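Local coordinates for Kid toxin protein (Escherichia coli, PDB 1M1F) that acts as the toxin of a plasmid-maintenance toxin-antitoxin system, probably cutting RNA as an endoribonuclease, and helps to autoregulate its own operon, at residues A[3-8]-A[90-95]; A[26-31]-A[41-46]; A[56-61]-A[69-74]. One frame throughout, in Å; residues are numbered along the deposited sequence.

Contact 1. Residues A[3-8]-A[90-95]; sequences RGEIWL and LERVPE
Strand 90-92 carries a classic beta bulge where it pairs antiparallel with strand 5-8: two of its residues, Leu90 and Glu91, stand opposite the single Ile6 and share its carbonyl. Leu90 N reaches Ile6 O at 2.8 Å in the carbonyl plane, whereas Glu91 N lies 3.4 Å from the same Ile6 O, a weak bond. In the other direction Ile6 N gives an almost straight bond to Glu91 O (2.8 Å, N-H...O 175°). Beyond the strand ends the pairing continues, Val93 N donating to Gly4 O.

The side chain of Ile6 carries the apolar contact. Its CG1 branch is anti to the carbonyl carbon (chi1 -68°) and extends on through chi2, which takes CD1 to Val93 CG1 at 3.5 Å, the two side chains lying roughly perpendicular. The other branch, CG2, meets Leu90 CD1 at 4.0 Å. Glu91 lies beside Ile6, its OE2 4.0 Å from Ile6 CD1, and its carboxylate is held by Thr68 and the backbone N of Arg67.

Within the antiparallel sheet of this PemK/MazF toxin, strand 88-92 is an outermost strand of the chain and 5-10 is its inner neighbour. On the face bearing Glu5 and Arg92, Trp7 NE1 donates to Glu5 OE1 (2.8 Å) with the acceptor in the ring plane, on the anti side of the carboxylate and 27° out of its plane; Glu5 OE2 has Arg89 as a salt-bridge partner. Arg92 bends at chi3, and its NH2 forms a salt bridge with Glu95 OE2 at 3.1 Å, tying the strand end to the first turn of helix 95-106. The Arg3 guanidinium, turned to Val28, also bonds to Thr110 O of the second subunit.

Contact 2. Residues A[26-31]-A[41-46]; sequences LIVTPA and VVVPVT
With chi1 at 34°, well away from the staggered value, Thr29 holds OG1 between its backbone N and carbonyl carbon, where it accepts a hydrogen bond from Val41 N at 3.0 Å; CG2, anti to the carbonyl carbon, meets Val41 CG2 at 3.8 Å, one side chain lying across the other. Asn34 OD1 is a second partner of that hydroxyl.

Leu26 and Val43 form a hydrogen-bonded antiparallel pair: Leu26 N to Val43 O (2.8 Å, N-H...O 173°) and Val43 N to Leu26 O (3.0 Å). Val28 N extends the pairing to Val41 O at 2.8 Å. On the face of Leu26 and Val43, Val43 CG2 lies 4.0 Å from Leu26 CB and 4.1 Å from Val28 CG2. Helix 95-106 packs here, placing Met98 and Val101 on Leu26, and Leu102 and Leu105 on Val28. Ile27 and Val42 point to the other face of the sheet.

Leu109 of the second subunit packs on Val28 and its Ile108 on Thr29. In this largely apolar interior the threonine hydroxyl satisfies the backbone N-H of buried Val41, standing in for a main-chain acceptor at the point where strand 22-27 has ended.

Contact 3. Residues A[56-61]-A[69-74]; sequences GFAVSL and TGVVRC
This is the beta hairpin of strands 58-60 and 71-79, with antiparallel arms: the axes of 58-60 and 71-73 approach to 4.3 Å, their directions 155° apart. Val59 and Val72 are its hydrogen-bonded pair: Val72 N to Val59 O spans 2.8 Å and Val59 N to Val72 O 3.0 Å, the latter donor lying in the carbonyl plane on a lone pair. Beside the connecting loop, Leu61 N donates to Gly70 O. At the open end Cys74 N donates to Phe57 O.

One face of the hairpin is built from Val59, Leu61, Val72 and Cys74. Leu61 turns its CG anti to the carbonyl carbon (chi1 -63°), and CD2 comes within 3.7 Å of Val72 CG2, the two side chains crossing at about a right angle. Cys74 SG, also anti to its carbonyl carbon, touches Val59 CG2 at 3.8 Å. Helix 95-106 lies over this side, bringing Arg104 against both Val59 and Cys74. Within the chain, strand 58-60 is an outermost strand of the antiparallel sheet, with 71-79 between it and 41-46.

The reverse face carries Ala58, Ser60, Val71 and Arg73. Here Val71 CG2 meets Ala58 CB at 4.2 Å, and Val71 CG1 approaches Ser60 CA at 4.0 Å. Polar ends turn to other partners: Ser60 OG to Ala52 O and Asp62 N, and Arg73 to Asp75 in a salt bridge. Phe57, at the hairpin's open end, meets Phe33 of the second subunit with ring planes at about 85°.

All three contacts belong to one antiparallel sheet, and contact 2 sits near its middle, its centre about 3 Å from the centre of the chain. Between contacts 1 and 2, Ile27 N lies 2.9 Å from Glu5 O and Arg3 NE 2.7 Å from Val28 O, both probable hydrogen bonds. On the other flank, Thr46 O to Val71 N (2.8 Å) and Pro44 O to Arg73 N (2.8 Å) probably bond contact 2 to contact 3, while Val43 CG2 packs on Val72 CG1 at 3.4 Å. Contacts 1 and 3 do not touch: their centres are about 13 Å apart, their nearest atoms about 4 Å. All three also reach the second subunit.

Contact 1. Residues A[3-8]-A[90-95]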
# COMPACT_ATOMS: atom_id res chain seq x y z
N ARG A 3 -12.98 3.62 -6.78
CA ARG A 3 -12.42 4.31 -5.64
C ARG A 3 -13.60 4.70 -4.74
O ARG A 3 -14.64 5.15 -5.23
CB ARG A 3 -11.72 5.58 -6.10
CG ARG A 3 -11.40 6.54 -4.98
CD ARG A 3 -10.72 7.80 -5.47
NE ARG A 3 -9.34 7.52 -5.85
CZ ARG A 3 -8.66 8.21 -6.74
NH1 ARG A 3 -9.22 9.24 -7.35
NH2 ARG A 3 -7.41 7.86 -7.02
N GLY A 4 -13.41 4.57 -3.43
CA GLY A 4 -14.43 4.97 -2.48
C GLY A 4 -15.39 3.87 -2.04
O GLY A 4 -16.21 4.08 -1.14
N GLU A 5 -15.29 2.70 -2.65
CA GLU A 5 -16.09 1.56 -2.21
C GLU A 5 -15.44 0.90 -1.01
O GLU A 5 -14.22 0.81 -0.91
CB GLU A 5 -16.24 0.52 -3.32
CG GLU A 5 -17.06 1.00 -4.50
CD GLU A 5 -17.09 0.04 -5.67
OE1 GLU A 5 -16.35 -0.95 -5.69
OE2 GLU A 5 -17.87 0.30 -6.61
N ILE A 6 -16.29 0.40 -0.12
CA ILE A 6 -15.89 -0.42 1.00
C ILE A 6 -16.25 -1.86 0.63
O ILE A 6 -17.39 -2.14 0.23
CB ILE A 6 -16.62 -0.01 2.28
CG1 ILE A 6 -16.14 1.37 2.72
CG2 ILE A 6 -16.37 -1.02 3.39
CD1 ILE A 6 -16.85 1.90 3.96
N TRP A 7 -15.24 -2.73 0.73
CA TRP A 7 -15.37 -4.17 0.47
C TRP A 7 -14.99 -4.95 1.72
O TRP A 7 -14.06 -4.58 2.43
CB TRP A 7 -14.46 -4.60 -0.69
CG TRP A 7 -14.90 -4.13 -2.04
CD1 TRP A 7 -15.09 -2.84 -2.43
CD2 TRP A 7 -15.22 -4.94 -3.18
NE1 TRP A 7 -15.51 -2.79 -3.74
CE2 TRP A 7 -15.59 -4.07 -4.22
CE3 TRP A 7 -15.23 -6.31 -3.42
CZ2 TRP A 7 -15.97 -4.53 -5.47
CZ3 TRP A 7 -15.60 -6.77 -4.67
CH2 TRP A 7 -15.96 -5.88 -5.68
N LEU A 8 -15.72 -6.03 1.99
CA LEU A 8 -15.37 -6.94 3.08
C LEU A 8 -14.45 -8.01 2.51
O LEU A 8 -14.81 -8.71 1.58
CB LEU A 8 -16.64 -7.58 3.63
CG LEU A 8 -16.41 -8.55 4.80
CD1 LEU A 8 -15.89 -7.85 6.03
CD2 LEU A 8 -17.69 -9.31 5.11
N LEU A 90 -19.60 -3.72 -0.22
CA LEU A 90 -20.61 -3.34 0.76
C LEU A 90 -21.36 -2.05 0.42
O LEU A 90 -22.59 -2.04 0.37
CB LEU A 90 -19.98 -3.20 2.15
CG LEU A 90 -19.28 -4.43 2.71
CD1 LEU A 90 -18.83 -4.14 4.13
CD2 LEU A 90 -20.18 -5.65 2.65
N GLU A 91 -20.63 -0.97 0.15
CA GLU A 91 -21.23 0.35 0.02
C GLU A 91 -20.15 1.32 -0.40
O GLU A 91 -18.99 0.94 -0.57
CB GLU A 91 -21.83 0.80 1.36
CG GLU A 91 -20.79 0.94 2.46
CD GLU A 91 -21.38 1.27 3.81
OE1 GLU A 91 -22.56 1.66 3.89
OE2 GLU A 91 -20.65 1.15 4.81
N ARG A 92 -20.51 2.58 -0.58
CA ARG A 92 -19.55 3.61 -0.93
C ARG A 92 -19.49 4.63 0.18
O ARG A 92 -20.50 4.88 0.85
CB ARG A 92 -19.99 4.41 -2.14
CG ARG A 92 -20.37 3.72 -3.40
CD ARG A 92 -20.42 4.76 -4.52
NE ARG A 92 -19.28 5.65 -4.29
CZ ARG A 92 -18.36 6.01 -5.18
NH1 ARG A 92 -18.45 5.65 -6.46
NH2 ARG A 92 -17.37 6.78 -4.78
N VAL A 93 -18.35 5.28 0.33
CA VAL A 93 -18.25 6.39 1.27
C VAL A 93 -18.47 7.70 0.52
O VAL A 93 -18.25 7.76 -0.68
CB VAL A 93 -16.88 6.47 1.97
CG1 VAL A 93 -16.59 5.18 2.71
CG2 VAL A 93 -15.74 6.79 0.98
N PRO A 94 -18.92 8.74 1.21
CA PRO A 94 -19.01 10.07 0.60
C PRO A 94 -17.65 10.57 0.13
O PRO A 94 -16.62 10.19 0.71
CB PRO A 94 -19.52 10.96 1.74
CG PRO A 94 -20.03 10.07 2.78
CD PRO A 94 -19.40 8.73 2.60
N GLU A 95 -17.64 11.42 -0.89
CA GLU A 95 -16.40 11.97 -1.41
C GLU A 95 -15.61 12.74 -0.35
O GLU A 95 -14.39 12.74 -0.39
CB GLU A 95 -16.64 12.84 -2.66
CG GLU A 95 -17.13 12.08 -3.89
CD GLU A 95 -16.24 10.91 -4.28
OE1 GLU A 95 -15.00 11.06 -4.28
OE2 GLU A 95 -16.79 9.84 -4.61

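Contact 2. Residues A[26-31]-A[41-46]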
# COMPACT_ATOMS: atom_id res chain seq x y z
N LEU A 26 -11.23 0.04 2.26
CA LEU A 26 -11.63 1.13 1.37
C LEU A 26 -10.74 1.16 0.14
O LEU A 26 -9.52 1.20 0.27
CB LEU A 26 -11.53 2.46 2.12
CG LEU A 26 -11.89 3.73 1.35
CD1 LEU A 26 -13.35 3.69 0.90
CD2 LEU A 26 -11.61 4.96 2.19
N ILE A 27 -11.34 1.15 -1.05
CA ILE A 27 -10.56 1.18 -2.29
C ILE A 27 -10.03 2.58 -2.56
O ILE A 27 -10.78 3.55 -2.59
CB ILE A 27 -11.41 0.64 -3.47
CG1 ILE A 27 -11.79 -0.83 -3.20
CG2 ILE A 27 -10.64 0.79 -4.79
CD1 ILE A 27 -12.51 -1.56 -4.34
N VAL A 28 -8.72 2.66 -2.75
CA VAL A 28 -8.01 3.91 -3.01
C VAL A 28 -7.85 4.23 -4.50
O VAL A 28 -7.91 5.39 -4.90
CB VAL A 28 -6.59 3.82 -2.38
CG1 VAL A 28 -5.71 5.02 -2.75
CG2 VAL A 28 -6.69 3.69 -0.87
N THR A 29 -7.62 3.20 -5.30
CA THR A 29 -7.33 3.39 -6.72
C THR A 29 -8.60 3.50 -7.55
O THR A 29 -9.64 2.96 -7.18
CB THR A 29 -6.46 2.22 -7.22
OG1 THR A 29 -6.83 1.02 -6.53
CG2 THR A 29 -5.00 2.43 -6.86
N PRO A 30 -8.52 4.17 -8.70
CA PRO A 30 -9.70 4.36 -9.56
C PRO A 30 -10.06 3.13 -10.36
O PRO A 30 -9.27 2.21 -10.54
CB PRO A 30 -9.29 5.47 -10.52
CG PRO A 30 -7.82 5.55 -10.46
CD PRO A 30 -7.32 4.82 -9.25
N ALA A 31 -11.28 3.16 -10.90
CA ALA A 31 -11.82 2.06 -11.68
C ALA A 31 -10.90 1.53 -12.79
O ALA A 31 -10.74 0.33 -12.92
CB ALA A 31 -13.16 2.48 -12.28
N VAL A 41 -5.44 -1.00 -4.73
CA VAL A 41 -4.83 -0.59 -3.49
C VAL A 41 -5.96 -0.21 -2.53
O VAL A 41 -6.88 0.54 -2.90
CB VAL A 41 -3.85 0.60 -3.67
CG1 VAL A 41 -3.24 0.98 -2.34
CG2 VAL A 41 -2.78 0.24 -4.69
N VAL A 42 -5.90 -0.73 -1.31
CA VAL A 42 -6.92 -0.51 -0.30
C VAL A 42 -6.29 -0.09 1.02
O VAL A 42 -5.10 -0.31 1.26
CB VAL A 42 -7.77 -1.80 -0.06
CG1 VAL A 42 -8.26 -2.37 -1.37
CG2 VAL A 42 -6.99 -2.85 0.72
N VAL A 43 -7.10 0.52 1.88
CA VAL A 43 -6.70 0.78 3.27
C VAL A 43 -7.75 0.15 4.18
O VAL A 43 -8.96 0.19 3.89
CB VAL A 43 -6.50 2.28 3.57
CG1 VAL A 43 -5.19 2.75 2.99
CG2 VAL A 43 -7.66 3.13 3.07
N PRO A 44 -7.33 -0.45 5.29
CA PRO A 44 -8.26 -1.17 6.15
C PRO A 44 -9.04 -0.30 7.12
O PRO A 44 -8.59 0.77 7.52
CB PRO A 44 -7.35 -2.10 6.94
CG PRO A 44 -6.07 -1.33 7.05
CD PRO A 44 -5.95 -0.52 5.79
N VAL A 45 -10.22 -0.79 7.50
CA VAL A 45 -11.07 -0.16 8.50
C VAL A 45 -10.98 -0.97 9.78
O VAL A 45 -11.09 -2.21 9.74
CB VAL A 45 -12.53 -0.12 8.04
CG1 VAL A 45 -13.44 0.44 9.12
CG2 VAL A 45 -12.65 0.67 6.76
N THR A 46 -10.78 -0.29 10.90
CA THR A 46 -10.72 -0.93 12.22
C THR A 46 -11.66 -0.21 13.17
O THR A 46 -12.16 0.86 12.86
CB THR A 46 -9.30 -0.84 12.84
OG1 THR A 46 -8.95 0.53 13.07
CG2 THR A 46 -8.25 -1.37 11.91

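Contact 3. Residues A[56-61]-A[69-74]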
# COMPACT_ATOMS: atom_id res chain seq x y z
N GLY A 56 -4.50 11.94 13.25
CA GLY A 56 -3.37 11.41 12.52
C GLY A 56 -3.84 10.66 11.29
O GLY A 56 -4.67 11.15 10.54
N PHE A 57 -3.32 9.45 11.09
CA PHE A 57 -3.68 8.64 9.91
C PHE A 57 -5.05 7.96 10.01
O PHE A 57 -5.50 7.36 9.04
CB PHE A 57 -2.60 7.60 9.62
CG PHE A 57 -1.32 8.19 9.10
CD1 PHE A 57 -1.25 8.73 7.83
CD2 PHE A 57 -0.19 8.20 9.88
CE1 PHE A 57 -0.08 9.26 7.36
CE2 PHE A 57 0.99 8.74 9.41
CZ PHE A 57 1.04 9.26 8.15
N ALA A 58 -5.70 8.07 11.15
CA ALA A 58 -7.00 7.44 11.35
C ALA A 58 -8.14 8.41 11.05
O ALA A 58 -8.31 9.41 11.73
CB ALA A 58 -7.10 6.92 12.77
N VAL A 59 -8.91 8.11 10.01
CA VAL A 59 -10.02 8.96 9.60
C VAL A 59 -11.33 8.32 10.00
O VAL A 59 -11.64 7.20 9.60
CB VAL A 59 -9.99 9.17 8.08
CG1 VAL A 59 -11.23 9.92 7.63
CG2 VAL A 59 -8.73 9.91 7.68
N SER A 60 -12.10 9.03 10.80
CA SER A 60 -13.35 8.51 11.33
C SER A 60 -14.45 8.40 10.28
O SER A 60 -14.60 9.27 9.42
CB SER A 60 -13.83 9.39 12.49
OG SER A 60 -15.08 8.92 12.96
N LEU A 61 -15.20 7.29 10.35
CA LEU A 61 -16.38 7.08 9.51
C LEU A 61 -17.70 7.47 10.21
O LEU A 61 -18.79 7.27 9.66
CB LEU A 61 -16.47 5.62 9.10
CG LEU A 61 -15.34 5.08 8.23
CD1 LEU A 61 -15.51 3.59 8.05
CD2 LEU A 61 -15.25 5.78 6.90
N THR A 69 -18.72 1.02 10.40
CA THR A 69 -18.28 1.84 11.52
C THR A 69 -16.77 1.78 11.68
O THR A 69 -16.10 0.91 11.11
CB THR A 69 -18.93 1.38 12.84
OG1 THR A 69 -18.66 -0.01 13.05
CG2 THR A 69 -20.46 1.48 12.76
N GLY A 70 -16.23 2.69 12.48
CA GLY A 70 -14.82 2.67 12.81
C GLY A 70 -14.02 3.77 12.17
O GLY A 70 -14.52 4.87 11.94
N VAL A 71 -12.75 3.47 11.92
CA VAL A 71 -11.83 4.44 11.35
C VAL A 71 -11.07 3.79 10.21
O VAL A 71 -10.80 2.58 10.22
CB VAL A 71 -10.82 4.98 12.39
CG1 VAL A 71 -11.54 5.71 13.52
CG2 VAL A 71 -9.95 3.87 12.96
N VAL A 72 -10.72 4.61 9.23
CA VAL A 72 -9.90 4.17 8.12
C VAL A 72 -8.44 4.37 8.50
O VAL A 72 -8.03 5.47 8.86
CB VAL A 72 -10.19 4.99 6.85
CG1 VAL A 72 -9.35 4.48 5.68
CG2 VAL A 72 -11.67 4.98 6.52
N ARG A 73 -7.65 3.30 8.42
CA ARG A 73 -6.24 3.35 8.78
C ARG A 73 -5.42 3.67 7.53
O ARG A 73 -4.96 2.77 6.81
CB ARG A 73 -5.81 2.03 9.42
CG ARG A 73 -6.43 1.82 10.80
CD ARG A 73 -5.87 2.76 11.87
NE ARG A 73 -4.41 2.81 11.85
CZ ARG A 73 -3.61 2.27 12.77
NH1 ARG A 73 -4.13 1.63 13.81
NH2 ARG A 73 -2.29 2.37 12.65
N CYS A 74 -5.24 4.96 7.29
CA CYS A 74 -4.60 5.44 6.07
C CYS A 74 -3.12 5.14 6.02
O CYS A 74 -2.50 5.25 4.96
CB CYS A 74 -4.84 6.93 5.88
SG CYS A 74 -6.57 7.43 5.83